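Local structure of predicted sugar phosphatases of the HAD superfamily (Cytophaga hutchinsonii, 2HX1) at residues I125-I130 / L157-I162; S9-Y14 / D40-Q45; V166-N171 / G203-Q208. The protein probably acts as a magnesium-dependent phosphatase of the HAD superfamily that removes phosphate from phosphorylated sugars. All blocks are in the same frame, centred on the assembly; numbering follows the deposited sequence.

Interaction 1 (I125-I130 / L157-I162)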
ATOM      1  N   ILE A 125      27.145 -15.774  -2.021  1.00 25.32           N
ATOM      2  CA  ILE A 125      26.400 -16.366  -3.107  1.00 24.57           C
ATOM      3  C   ILE A 125      26.787 -15.670  -4.395  1.00 28.31           C
ATOM      4  O   ILE A 125      26.865 -14.439  -4.446  1.00 27.66           O
ATOM      5  CB  ILE A 125      24.875 -16.226  -2.947  1.00 26.08           C
ATOM      6  CG1 ILE A 125      24.419 -16.872  -1.641  1.00 25.46           C
ATOM      7  CG2 ILE A 125      24.149 -16.856  -4.166  1.00 21.38           C
ATOM      8  CD1 ILE A 125      24.690 -18.338  -1.538  1.00 19.31           C
ATOM      9  N   ASP A 126      27.036 -16.476  -5.425  1.00 31.06           N
ATOM     10  CA  ASP A 126      27.382 -15.983  -6.746  1.00 33.15           C
ATOM     11  C   ASP A 126      26.943 -17.000  -7.786  1.00 33.12           C
ATOM     12  O   ASP A 126      26.356 -18.034  -7.448  1.00 32.30           O
ATOM     13  CB  ASP A 126      28.907 -15.790  -6.848  1.00 33.98           C
ATOM     14  CG  ASP A 126      29.698 -17.082  -6.564  1.00 40.19           C
ATOM     15  OD1 ASP A 126      29.208 -18.202  -6.880  1.00 40.61           O
ATOM     16  OD2 ASP A 126      30.819 -16.986  -6.001  1.00 40.84           O
ATOM     17  N   ASP A 127      27.253 -16.722  -9.046  1.00 33.47           N
ATOM     18  CA  ASP A 127      26.902 -17.628 -10.133  1.00 34.76           C
ATOM     19  C   ASP A 127      27.449 -19.049  -9.919  1.00 31.32           C
ATOM     20  O   ASP A 127      26.909 -20.030 -10.414  1.00 30.83           O
ATOM     21  CB  ASP A 127      27.391 -17.029 -11.458  1.00 37.96           C
ATOM     22  CG  ASP A 127      26.597 -15.796 -11.853  1.00 47.67           C
ATOM     23  OD1 ASP A 127      25.356 -15.779 -11.644  1.00 56.77           O
ATOM     24  OD2 ASP A 127      27.209 -14.835 -12.370  1.00 64.09           O
ATOM     25  N   SER A 128      28.511 -19.166  -9.157  1.00 30.86           N
ATOM     26  CA  SER A 128      29.112 -20.479  -8.932  1.00 30.68           C
ATOM     27  C   SER A 128      28.270 -21.370  -8.028  1.00 31.00           C
ATOM     28  O   SER A 128      28.382 -22.581  -8.127  1.00 29.50           O
ATOM     29  CB  SER A 128      30.529 -20.385  -8.332  1.00 33.62           C
ATOM     30  OG  SER A 128      30.514 -20.518  -6.899  1.00 39.46           O
ATOM     31  N   ASN A 129      27.437 -20.788  -7.153  1.00 30.81           N
ATOM     32  CA  ASN A 129      26.590 -21.600  -6.234  1.00 28.59           C
ATOM     33  C   ASN A 129      25.096 -21.222  -6.163  1.00 28.88           C
ATOM     34  O   ASN A 129      24.319 -21.876  -5.440  1.00 31.63           O
ATOM     35  CB  ASN A 129      27.195 -21.627  -4.803  1.00 29.82           C
ATOM     36  CG  ASN A 129      27.355 -20.238  -4.200  1.00 24.65           C
ATOM     37  OD1 ASN A 129      26.812 -19.272  -4.728  1.00 28.17           O
ATOM     38  ND2 ASN A 129      28.113 -20.127  -3.088  1.00 22.34           N
ATOM     39  N   ILE A 130      24.676 -20.204  -6.904  1.00 25.76           N
ATOM     40  CA  ILE A 130      23.305 -19.736  -6.804  1.00 26.72           C
ATOM     41  C   ILE A 130      22.312 -20.839  -7.133  1.00 28.58           C
ATOM     42  O   ILE A 130      21.219 -20.883  -6.595  1.00 26.26           O
ATOM     43  CB  ILE A 130      23.070 -18.485  -7.681  1.00 28.46           C
ATOM     44  CG1 ILE A 130      21.747 -17.814  -7.305  1.00 29.83           C
ATOM     45  CG2 ILE A 130      23.064 -18.845  -9.187  1.00 23.96           C
ATOM     46  CD1 ILE A 130      21.520 -16.463  -7.966  1.00 25.59           C
ATOM     47  N   LEU A 157      16.386 -13.218  -5.411  1.00 24.11           N
ATOM     48  CA  LEU A 157      14.968 -13.533  -5.428  1.00 25.03           C
ATOM     49  C   LEU A 157      14.323 -13.352  -6.813  1.00 26.61           C
ATOM     50  O   LEU A 157      13.284 -13.937  -7.104  1.00 25.85           O
ATOM     51  CB  LEU A 157      14.243 -12.657  -4.396  1.00 24.89           C
ATOM     52  CG  LEU A 157      14.577 -12.977  -2.936  1.00 24.99           C
ATOM     53  CD1 LEU A 157      13.832 -12.014  -2.015  1.00 20.02           C
ATOM     54  CD2 LEU A 157      14.284 -14.464  -2.612  1.00 17.35           C
ATOM     55  N   ARG A 158      14.900 -12.472  -7.628  1.00 28.09           N
ATOM     56  CA  ARG A 158      14.521 -12.358  -9.030  1.00 27.03           C
ATOM     57  C   ARG A 158      14.958 -13.596  -9.805  1.00 27.95           C
ATOM     58  O   ARG A 158      14.318 -13.950 -10.786  1.00 27.57           O
ATOM     59  CB  ARG A 158      15.167 -11.130  -9.667  1.00 25.69           C
ATOM     60  CG  ARG A 158      14.516  -9.782  -9.235  1.00 26.15           C
ATOM     61  CD  ARG A 158      15.253  -8.529  -9.757  1.00 29.59           C
ATOM     62  NE  ARG A 158      15.214  -8.457 -11.228  1.00 32.31           N
ATOM     63  CZ  ARG A 158      16.191  -8.867 -12.037  1.00 41.50           C
ATOM     64  NH1 ARG A 158      17.344  -9.360 -11.549  1.00 38.68           N
ATOM     65  NH2 ARG A 158      16.016  -8.791 -13.357  1.00 44.55           N
ATOM     66  N   LYS A 159      16.039 -14.250  -9.370  1.00 26.76           N
ATOM     67  CA  LYS A 159      16.621 -15.366 -10.109  1.00 26.36           C
ATOM     68  C   LYS A 159      16.266 -16.729  -9.567  1.00 27.00           C
ATOM     69  O   LYS A 159      16.386 -17.719 -10.295  1.00 28.46           O
ATOM     70  CB  LYS A 159      18.143 -15.273 -10.140  1.00 27.11           C
ATOM     71  CG  LYS A 159      18.702 -14.081 -10.898  1.00 26.92           C
ATOM     72  CD  LYS A 159      20.166 -13.949 -10.587  1.00 33.09           C
ATOM     73  CE  LYS A 159      20.858 -12.961 -11.488  1.00 32.17           C
ATOM     74  NZ  LYS A 159      22.274 -12.736 -11.024  1.00 30.80           N
ATOM     75  N   ARG A 160      15.886 -16.825  -8.296  1.00 25.67           N
ATOM     76  CA  ARG A 160      15.616 -18.139  -7.696  1.00 25.90           C
ATOM     77  C   ARG A 160      14.183 -18.217  -7.171  1.00 27.66           C
ATOM     78  O   ARG A 160      13.720 -17.348  -6.431  1.00 29.65           O
ATOM     79  CB  ARG A 160      16.622 -18.462  -6.585  1.00 25.52           C
ATOM     80  CG  ARG A 160      18.053 -18.666  -7.105  1.00 26.79           C
ATOM     81  CD  ARG A 160      18.217 -19.984  -7.856  1.00 29.98           C
ATOM     82  NE  ARG A 160      18.074 -21.126  -6.955  1.00 32.64           N
ATOM     83  CZ  ARG A 160      17.655 -22.332  -7.325  1.00 40.73           C
ATOM     84  NH1 ARG A 160      17.352 -22.572  -8.588  1.00 48.45           N
ATOM     85  NH2 ARG A 160      17.531 -23.308  -6.445  1.00 36.17           N
ATOM     86  N   THR A 161      13.481 -19.271  -7.547  1.00 25.43           N
ATOM     87  CA  THR A 161      12.111 -19.445  -7.118  1.00 25.47           C
ATOM     88  C   THR A 161      12.156 -20.207  -5.799  1.00 23.76           C
ATOM     89  O   THR A 161      12.094 -21.417  -5.770  1.00 24.08           O
ATOM     90  CB  THR A 161      11.303 -20.137  -8.223  1.00 28.27           C
ATOM     91  OG1 THR A 161      11.365 -19.304  -9.378  1.00 27.16           O
ATOM     92  CG2 THR A 161       9.810 -20.339  -7.829  1.00 25.97           C
ATOM     93  N   ILE A 162      12.340 -19.465  -4.707  1.00 22.84           N
ATOM     94  CA  ILE A 162      12.617 -20.055  -3.392  1.00 22.35           C
ATOM     95  C   ILE A 162      11.833 -19.289  -2.309  1.00 22.38           C
ATOM     96  O   ILE A 162      11.513 -18.119  -2.488  1.00 21.90           O
ATOM     97  CB  ILE A 162      14.160 -20.022  -3.047  1.00 22.95           C
ATOM     98  CG1 ILE A 162      14.646 -18.570  -2.953  1.00 20.03           C
ATOM     99  CG2 ILE A 162      14.956 -20.862  -4.033  1.00 21.14           C
ATOM    100  CD1 ILE A 162      16.127 -18.362  -2.821  1.00 19.91           C
TER
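With CG1 anti to the backbone N (chi1 -166°) and the chain continuing extended to CD1, Ile130 reaches across to the end of helix 146-159. There Lys159 and Arg160, adjacent in the chain, both direct their side chains toward it, each with CG beside its own backbone N. The contact lies in the smaller parallel sheet domain, probably the cap of a HAD phosphatase, and joins the loop between strands 117-121 and 133-138 to the end of the helix in the next beta-alpha-beta crossover.

The apolar part is a useful example of how long charged residues pack through their carbon stems. Ile130 CD1 rests 3.9 Å from Lys159 CD, the two side chains crossing at nearly a right angle, while Ile130 CG1 lies 3.8 Å from Arg160 CG, these two sliding past each other in opposite directions. Arg160 bends at chi2 and chi3, a fold that brings its NE to 3.2 Å from Ile130 O; the angle there is too poor for a hydrogen bond. Its NH2 instead donates to Val133 O, which ties the residue to the neighbouring strand.

Charge probably adds little between the two segments. Lys159 NZ stands 4.4 Å from Asp127 OD1, beyond a salt bridge, and is bridged to Asp179 of the third subunit, so any pull between Asp127 and the ammonium is probably modest.

The loop keeps its own shape. Asp126 O accepts from the backbone N atoms of both Asn129 and Ile130, and Ser128 OG donates to the syn lone pair of Asp126 OD1 over 2.7 Å. Asn129 OD1 closes the turn by receiving Asp126 N at 2.9 Å, in a nearly straight bond of 171°.

Interaction 2 (S9-Y14 / D40-Q45)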
ATOM      1  N   SER A   9      -3.263  -7.382  40.051  1.00 27.03           N
ATOM      2  CA  SER A   9      -4.691  -7.642  40.270  1.00 26.49           C
ATOM      3  C   SER A   9      -5.352  -8.582  39.214  1.00 27.77           C
ATOM      4  O   SER A   9      -6.428  -9.153  39.455  1.00 27.53           O
ATOM      5  CB  SER A   9      -5.480  -6.337  40.309  1.00 26.41           C
ATOM      6  OG  SER A   9      -5.746  -5.893  38.986  1.00 30.41           O
ATOM      7  N   LEU A  10      -4.744  -8.694  38.040  1.00 26.95           N
ATOM      8  CA  LEU A  10      -5.262  -9.580  36.994  1.00 27.95           C
ATOM      9  C   LEU A  10      -4.834 -11.021  37.190  1.00 26.06           C
ATOM     10  O   LEU A  10      -5.540 -11.922  36.763  1.00 27.85           O
ATOM     11  CB  LEU A  10      -4.825  -9.125  35.573  1.00 26.01           C
ATOM     12  CG  LEU A  10      -4.978  -7.656  35.190  1.00 25.40           C
ATOM     13  CD1 LEU A  10      -4.305  -7.402  33.843  1.00 29.19           C
ATOM     14  CD2 LEU A  10      -6.444  -7.235  35.176  1.00 27.76           C
ATOM     15  N   LEU A  11      -3.682 -11.242  37.817  1.00 27.71           N
ATOM     16  CA  LEU A  11      -3.035 -12.549  37.765  1.00 30.58           C
ATOM     17  C   LEU A  11      -3.857 -13.748  38.270  1.00 33.52           C
ATOM     18  O   LEU A  11      -3.690 -14.837  37.751  1.00 33.21           O
ATOM     19  CB  LEU A  11      -1.688 -12.491  38.463  1.00 31.57           C
ATOM     20  CG  LEU A  11      -0.696 -11.543  37.779  1.00 30.90           C
ATOM     21  CD1 LEU A  11       0.602 -11.544  38.519  1.00 31.64           C
ATOM     22  CD2 LEU A  11      -0.458 -11.928  36.311  1.00 38.08           C
ATOM     23  N   PRO A  12      -4.717 -13.559  39.296  1.00 34.43           N
ATOM     24  CA  PRO A  12      -5.593 -14.629  39.783  1.00 33.69           C
ATOM     25  C   PRO A  12      -6.590 -15.187  38.790  1.00 34.06           C
ATOM     26  O   PRO A  12      -7.084 -16.296  39.016  1.00 33.98           O
ATOM     27  CB  PRO A  12      -6.381 -13.956  40.918  1.00 36.22           C
ATOM     28  CG  PRO A  12      -5.482 -12.853  41.404  1.00 37.13           C
ATOM     29  CD  PRO A  12      -4.848 -12.343  40.126  1.00 37.22           C
ATOM     30  N   LYS A  13      -6.906 -14.459  37.719  1.00 34.69           N
ATOM     31  CA  LYS A  13      -7.871 -14.955  36.736  1.00 36.01           C
ATOM     32  C   LYS A  13      -7.277 -16.038  35.842  1.00 34.60           C
ATOM     33  O   LYS A  13      -8.012 -16.697  35.091  1.00 36.65           O
ATOM     34  CB  LYS A  13      -8.374 -13.849  35.802  1.00 38.77           C
ATOM     35  CG  LYS A  13      -8.883 -12.528  36.416  1.00 44.37           C
ATOM     36  CD  LYS A  13      -9.250 -11.501  35.269  1.00 40.81           C
ATOM     37  N   TYR A  14      -5.954 -16.221  35.904  1.00 31.30           N
ATOM     38  CA  TYR A  14      -5.240 -16.916  34.825  1.00 28.28           C
ATOM     39  C   TYR A  14      -4.391 -18.075  35.289  1.00 26.35           C
ATOM     40  O   TYR A  14      -3.768 -18.007  36.325  1.00 26.22           O
ATOM     41  CB  TYR A  14      -4.385 -15.899  34.062  1.00 27.08           C
ATOM     42  CG  TYR A  14      -5.249 -14.817  33.478  1.00 23.83           C
ATOM     43  CD1 TYR A  14      -6.119 -15.096  32.448  1.00 17.91           C
ATOM     44  CD2 TYR A  14      -5.219 -13.525  33.985  1.00 21.35           C
ATOM     45  CE1 TYR A  14      -6.929 -14.120  31.918  1.00 17.45           C
ATOM     46  CE2 TYR A  14      -6.031 -12.539  33.474  1.00 24.62           C
ATOM     47  CZ  TYR A  14      -6.896 -12.841  32.440  1.00 19.95           C
ATOM     48  OH  TYR A  14      -7.706 -11.850  31.919  1.00 23.84           O
ATOM     49  N   ASP A  40       9.623 -13.634  40.559  1.00 33.57           N
ATOM     50  CA  ASP A  40       9.532 -14.107  41.936  1.00 34.06           C
ATOM     51  C   ASP A  40       8.057 -14.338  42.317  1.00 34.27           C
ATOM     52  O   ASP A  40       7.680 -15.379  42.869  1.00 34.78           O
ATOM     53  CB  ASP A  40      10.158 -13.069  42.861  1.00 34.46           C
ATOM     54  CG  ASP A  40      11.677 -12.983  42.697  1.00 40.71           C
ATOM     55  OD1 ASP A  40      12.280 -13.998  42.270  1.00 42.23           O
ATOM     56  OD2 ASP A  40      12.261 -11.906  42.983  1.00 44.16           O
ATOM     57  N   TYR A  41       7.201 -13.377  41.980  1.00 33.51           N
ATOM     58  CA  TYR A  41       5.787 -13.487  42.351  1.00 34.89           C
ATOM     59  C   TYR A  41       5.145 -14.719  41.733  1.00 35.76           C
ATOM     60  O   TYR A  41       4.478 -15.493  42.419  1.00 31.83           O
ATOM     61  CB  TYR A  41       5.000 -12.239  41.950  1.00 36.08           C
ATOM     62  CG  TYR A  41       3.558 -12.236  42.404  1.00 38.77           C
ATOM     63  CD1 TYR A  41       3.220 -11.952  43.719  1.00 44.76           C
ATOM     64  CD2 TYR A  41       2.519 -12.499  41.504  1.00 43.36           C
ATOM     65  CE1 TYR A  41       1.870 -11.939  44.134  1.00 40.27           C
ATOM     66  CE2 TYR A  41       1.193 -12.485  41.904  1.00 37.11           C
ATOM     67  CZ  TYR A  41       0.873 -12.202  43.220  1.00 41.33           C
ATOM     68  OH  TYR A  41      -0.448 -12.189  43.613  1.00 43.03           O
ATOM     69  N   LEU A  42       5.330 -14.908  40.428  1.00 37.00           N
ATOM     70  CA  LEU A  42       4.649 -16.014  39.761  1.00 37.21           C
ATOM     71  C   LEU A  42       5.120 -17.367  40.334  1.00 38.98           C
ATOM     72  O   LEU A  42       4.315 -18.292  40.483  1.00 39.90           O
ATOM     73  CB  LEU A  42       4.865 -15.961  38.244  1.00 39.30           C
ATOM     74  CG  LEU A  42       4.291 -14.748  37.512  1.00 36.74           C
ATOM     75  CD1 LEU A  42       4.903 -14.634  36.128  1.00 28.91           C
ATOM     76  CD2 LEU A  42       2.779 -14.841  37.451  1.00 36.45           C
ATOM     77  N   LYS A  43       6.416 -17.481  40.622  1.00 41.41           N
ATOM     78  CA  LYS A  43       6.948 -18.697  41.262  1.00 45.34           C
ATOM     79  C   LYS A  43       6.235 -18.924  42.608  1.00 43.71           C
ATOM     80  O   LYS A  43       5.519 -19.922  42.791  1.00 41.37           O
ATOM     81  CB  LYS A  43       8.458 -18.610  41.479  1.00 47.30           C
ATOM     82  CG  LYS A  43       9.029 -19.847  42.212  1.00 54.90           C
ATOM     83  CD  LYS A  43      10.488 -20.099  41.832  1.00 58.37           C
ATOM     84  CE  LYS A  43      11.406 -18.966  42.280  1.00 62.17           C
ATOM     85  NZ  LYS A  43      12.193 -18.461  41.124  1.00 62.67           N
ATOM     86  N   ALA A  44       6.374 -17.969  43.517  1.00 42.06           N
ATOM     87  CA  ALA A  44       5.703 -18.065  44.824  1.00 41.81           C
ATOM     88  C   ALA A  44       4.202 -18.390  44.699  1.00 41.76           C
ATOM     89  O   ALA A  44       3.640 -19.060  45.554  1.00 44.11           O
ATOM     90  CB  ALA A  44       5.928 -16.778  45.661  1.00 40.06           C
ATOM     91  N   GLN A  45       3.541 -17.961  43.629  1.00 41.12           N
ATOM     92  CA  GLN A  45       2.137 -18.296  43.442  1.00 38.20           C
ATOM     93  C   GLN A  45       1.953 -19.604  42.657  1.00 39.80           C
ATOM     94  O   GLN A  45       0.818 -20.019  42.406  1.00 40.63           O
ATOM     95  CB  GLN A  45       1.420 -17.141  42.746  1.00 39.74           C
ATOM     96  CG  GLN A  45       1.501 -15.795  43.509  1.00 39.23           C
ATOM     97  CD  GLN A  45       0.410 -15.608  44.585  1.00 46.30           C
ATOM     98  OE1 GLN A  45       0.681 -15.104  45.676  1.00 49.37           O
ATOM     99  NE2 GLN A  45      -0.818 -16.006  44.270  1.00 47.51           N
TER
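Leu11 and Tyr41 form the main apolar contact between the turn after helix 7-10 and helix 35-44, on the side of the larger parallel sheet, the Rossmann-like core of the HAD fold. It is a compact example of one branch of a side chain doing nearly all the work: Leu11 CD1 lies 3.6 Å from Tyr41 CE2 and 3.7 Å from Tyr41 CD2, approaching the ring obliquely. The tyrosine has CG anti to its own nitrogen (chi1 -175°), which carries the ring toward the leucine, and the two side chains run past each other in opposite directions.

The aliphatic contact is looser. The same Leu11 methyl comes 4.1 Å from Leu42 CD2, so CD1 sits against consecutive residues of one helix. Ile282 touches both Leu11 and Tyr41, while Leu11 packs on Ile17 and Leu42 on Phe19 of strand 16-19; the cluster thus packs both the turn and the helix against strand 16-19.

Backbone bonds shape each partner separately. Leu11 opens a short 3-10 segment, with Leu10 O accepting from Lys13 N, and in the helix Tyr41 O accepts from Gln45 N. That last turn also places Gln45 CG over one face of the Tyr41 ring, 3.6 Å above its plane and offset toward the rim.

Interaction 3 (V166-N171 / G203-Q208)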
ATOM      1  N   VAL A 166      11.197 -14.452   7.100  1.00 22.18           N
ATOM      2  CA  VAL A 166      11.660 -13.566   8.166  1.00 20.54           C
ATOM      3  C   VAL A 166      10.729 -13.712   9.372  1.00 19.88           C
ATOM      4  O   VAL A 166       9.560 -14.025   9.204  1.00 20.61           O
ATOM      5  CB  VAL A 166      11.703 -12.059   7.659  1.00 19.55           C
ATOM      6  CG1 VAL A 166      10.283 -11.520   7.333  1.00 21.57           C
ATOM      7  CG2 VAL A 166      12.415 -11.138   8.678  1.00 17.21           C
ATOM      8  N   ALA A 167      11.251 -13.467  10.573  1.00 20.13           N
ATOM      9  CA  ALA A 167      10.438 -13.273  11.791  1.00 21.55           C
ATOM     10  C   ALA A 167       9.663 -11.966  11.655  1.00 23.44           C
ATOM     11  O   ALA A 167      10.215 -10.958  11.206  1.00 24.67           O
ATOM     12  CB  ALA A 167      11.322 -13.183  13.024  1.00 19.44           C
ATOM     13  N   ASN A 168       8.409 -11.978  12.076  1.00 24.94           N
ATOM     14  CA  ASN A 168       7.527 -10.827  11.914  1.00 23.71           C
ATOM     15  C   ASN A 168       7.804  -9.774  12.975  1.00 24.24           C
ATOM     16  O   ASN A 168       6.925  -9.441  13.775  1.00 22.25           O
ATOM     17  CB  ASN A 168       6.073 -11.265  11.991  1.00 21.21           C
ATOM     18  CG  ASN A 168       5.130 -10.198  11.502  1.00 26.36           C
ATOM     19  OD1 ASN A 168       5.400  -9.556  10.504  1.00 25.39           O
ATOM     20  ND2 ASN A 168       4.020 -10.004  12.200  1.00 23.39           N
ATOM     21  N   THR A 169       9.014  -9.228  12.978  1.00 22.16           N
ATOM     22  CA  THR A 169       9.367  -8.274  14.015  1.00 22.85           C
ATOM     23  C   THR A 169       8.742  -6.934  13.618  1.00 23.17           C
ATOM     24  O   THR A 169       8.236  -6.757  12.496  1.00 22.91           O
ATOM     25  CB  THR A 169      10.906  -8.130  14.190  1.00 21.71           C
ATOM     26  OG1 THR A 169      11.450  -7.339  13.128  1.00 21.61           O
ATOM     27  CG2 THR A 169      11.633  -9.514  14.239  1.00 18.28           C
ATOM     28  N   ASP A 170       8.761  -6.000  14.554  1.00 23.91           N
ATOM     29  CA  ASP A 170       8.392  -4.633  14.265  1.00 27.22           C
ATOM     30  C   ASP A 170       9.380  -4.158  13.200  1.00 25.78           C
ATOM     31  O   ASP A 170      10.461  -4.706  13.090  1.00 26.01           O
ATOM     32  CB  ASP A 170       8.493  -3.766  15.541  1.00 27.31           C
ATOM     33  CG  ASP A 170       7.550  -4.246  16.686  1.00 39.80           C
ATOM     34  OD1 ASP A 170       6.358  -4.548  16.404  1.00 43.67           O
ATOM     35  OD2 ASP A 170       8.008  -4.278  17.869  1.00 37.30           O
ATOM     36  N   ASN A 171       9.002  -3.148  12.418  1.00 25.40           N
ATOM     37  CA  ASN A 171       9.909  -2.586  11.418  1.00 23.51           C
ATOM     38  C   ASN A 171      11.095  -1.883  12.015  1.00 23.00           C
ATOM     39  O   ASN A 171      12.102  -1.799  11.364  1.00 22.83           O
ATOM     40  CB  ASN A 171       9.196  -1.586  10.530  1.00 23.47           C
ATOM     41  CG  ASN A 171       8.318  -2.230   9.553  1.00 24.10           C
ATOM     42  OD1 ASN A 171       8.581  -3.352   9.107  1.00 25.82           O
ATOM     43  ND2 ASN A 171       7.239  -1.538   9.191  1.00 22.14           N
ATOM     44  N   GLY A 203       5.450 -15.886  13.286  1.00 20.76           N
ATOM     45  CA  GLY A 203       5.315 -15.321  14.614  1.00 19.93           C
ATOM     46  C   GLY A 203       4.039 -14.549  14.731  1.00 20.12           C
ATOM     47  O   GLY A 203       3.239 -14.490  13.788  1.00 17.08           O
ATOM     48  N   LYS A 204       3.885 -13.910  15.892  1.00 19.82           N
ATOM     49  CA  LYS A 204       2.705 -13.114  16.201  1.00 19.44           C
ATOM     50  C   LYS A 204       2.514 -12.094  15.084  1.00 18.69           C
ATOM     51  O   LYS A 204       3.491 -11.509  14.635  1.00 19.95           O
ATOM     52  CB  LYS A 204       2.872 -12.393  17.553  1.00 17.14           C
ATOM     53  CG  LYS A 204       3.272 -13.314  18.749  1.00 19.56           C
ATOM     54  CD  LYS A 204       3.634 -12.501  19.983  1.00 20.74           C
ATOM     55  CE  LYS A 204       4.998 -11.822  19.868  1.00 25.06           C
ATOM     56  NZ  LYS A 204       5.440 -11.273  21.158  1.00 23.78           N
ATOM     57  N   PRO A 205       1.260 -11.841  14.674  1.00 18.09           N
ATOM     58  CA  PRO A 205      -0.036 -12.279  15.206  1.00 20.20           C
ATOM     59  C   PRO A 205      -0.567 -13.659  14.750  1.00 22.46           C
ATOM     60  O   PRO A 205      -1.748 -13.979  15.000  1.00 22.98           O
ATOM     61  CB  PRO A 205      -0.974 -11.207  14.680  1.00 22.72           C
ATOM     62  CG  PRO A 205      -0.407 -10.869  13.342  1.00 21.67           C
ATOM     63  CD  PRO A 205       1.095 -10.926  13.533  1.00 19.54           C
ATOM     64  N   ASP A 206       0.275 -14.467  14.100  1.00 23.20           N
ATOM     65  CA  ASP A 206      -0.072 -15.870  13.807  1.00 25.05           C
ATOM     66  C   ASP A 206      -0.213 -16.572  15.155  1.00 24.50           C
ATOM     67  O   ASP A 206       0.159 -16.007  16.185  1.00 23.03           O
ATOM     68  CB  ASP A 206       1.022 -16.594  13.011  1.00 26.97           C
ATOM     69  CG  ASP A 206       1.183 -16.080  11.557  1.00 33.24           C
ATOM     70  OD1 ASP A 206       0.334 -15.276  11.053  1.00 42.12           O
ATOM     71  OD2 ASP A 206       2.175 -16.537  10.921  1.00 35.51           O
ATOM     72  N   SER A 207      -0.723 -17.805  15.125  1.00 23.05           N
ATOM     73  CA  SER A 207      -1.137 -18.520  16.327  1.00 22.92           C
ATOM     74  C   SER A 207      -0.390 -19.830  16.586  1.00 23.39           C
ATOM     75  O   SER A 207      -0.732 -20.540  17.555  1.00 20.52           O
ATOM     76  CB  SER A 207      -2.622 -18.814  16.244  1.00 24.32           C
ATOM     77  OG  SER A 207      -2.880 -19.791  15.255  1.00 28.95           O
ATOM     78  N   GLN A 208       0.613 -20.160  15.754  1.00 22.50           N
ATOM     79  CA  GLN A 208       1.331 -21.434  15.920  1.00 24.65           C
ATOM     80  C   GLN A 208       2.042 -21.529  17.242  1.00 22.45           C
ATOM     81  O   GLN A 208       2.004 -22.572  17.878  1.00 23.72           O
ATOM     82  CB  GLN A 208       2.320 -21.739  14.772  1.00 25.02           C
ATOM     83  CG  GLN A 208       1.640 -21.993  13.402  1.00 32.28           C
ATOM     84  CD  GLN A 208       2.546 -22.710  12.386  1.00 31.65           C
ATOM     85  OE1 GLN A 208       2.860 -23.881  12.555  1.00 49.59           O
ATOM     86  NE2 GLN A 208       2.956 -22.003  11.325  1.00 32.62           N
TER
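Asn168 is the centre of an inverse gamma turn directly after strand 164-167, and it faces the bend at Gly203-Lys204-Pro205, where positive phi at the glycine is followed by a cis peptide bond before the proline. Asn168 has CG anti to its backbone N (chi1 -166°), a setting that carries the amide across to this bend. Its ND2 donates to Lys204 O over 2.9 Å in an almost linear bond (176°), lying in the carbonyl plane on a lone pair, with the acceptor also close to the amide's own plane. The same nitrogen is 3.3 Å from Pro205 CD, whose ring crosses the asparagine side chain at about a right angle. On the other branch, Asn168 OD1 accepts from Arg201 NH1, so both ends of the amide are used and its flip is settled. Asn54 bonds to Asn168 O and Lys204 N, adding a second tie. A leucine in place of Asn168 would probably leave Lys204 O and the Arg201 guanidinium without these partners. A side-chain amide that grips the carbonyl just ahead of a cis proline probably helps to position Lys204, whose NZ is hydrogen-bonded to Val52 O and forms salt bridges with Asp20 and Asp238.

The three contacts follow one another along the chain in the order 2, 1, 3. Interaction 2 belongs to the core sheet and interaction 1 to the smaller sheet; they lie on opposite sides of the chain's centre, their own centres 51 Å apart. Interaction 3 lies between them, 26 Å from the centre of interaction 1 and 27 Å from that of interaction 2. It alone reaches the active site: the Lys204 side chain is about 6 Å from the magnesium ion, whose site includes Asp20, Phe22 and Asp233, a place consistent with that of the lysine of the HAD active-site motifs. Interactions 1 and 3 adjoin in sequence, and both touch the second subunit.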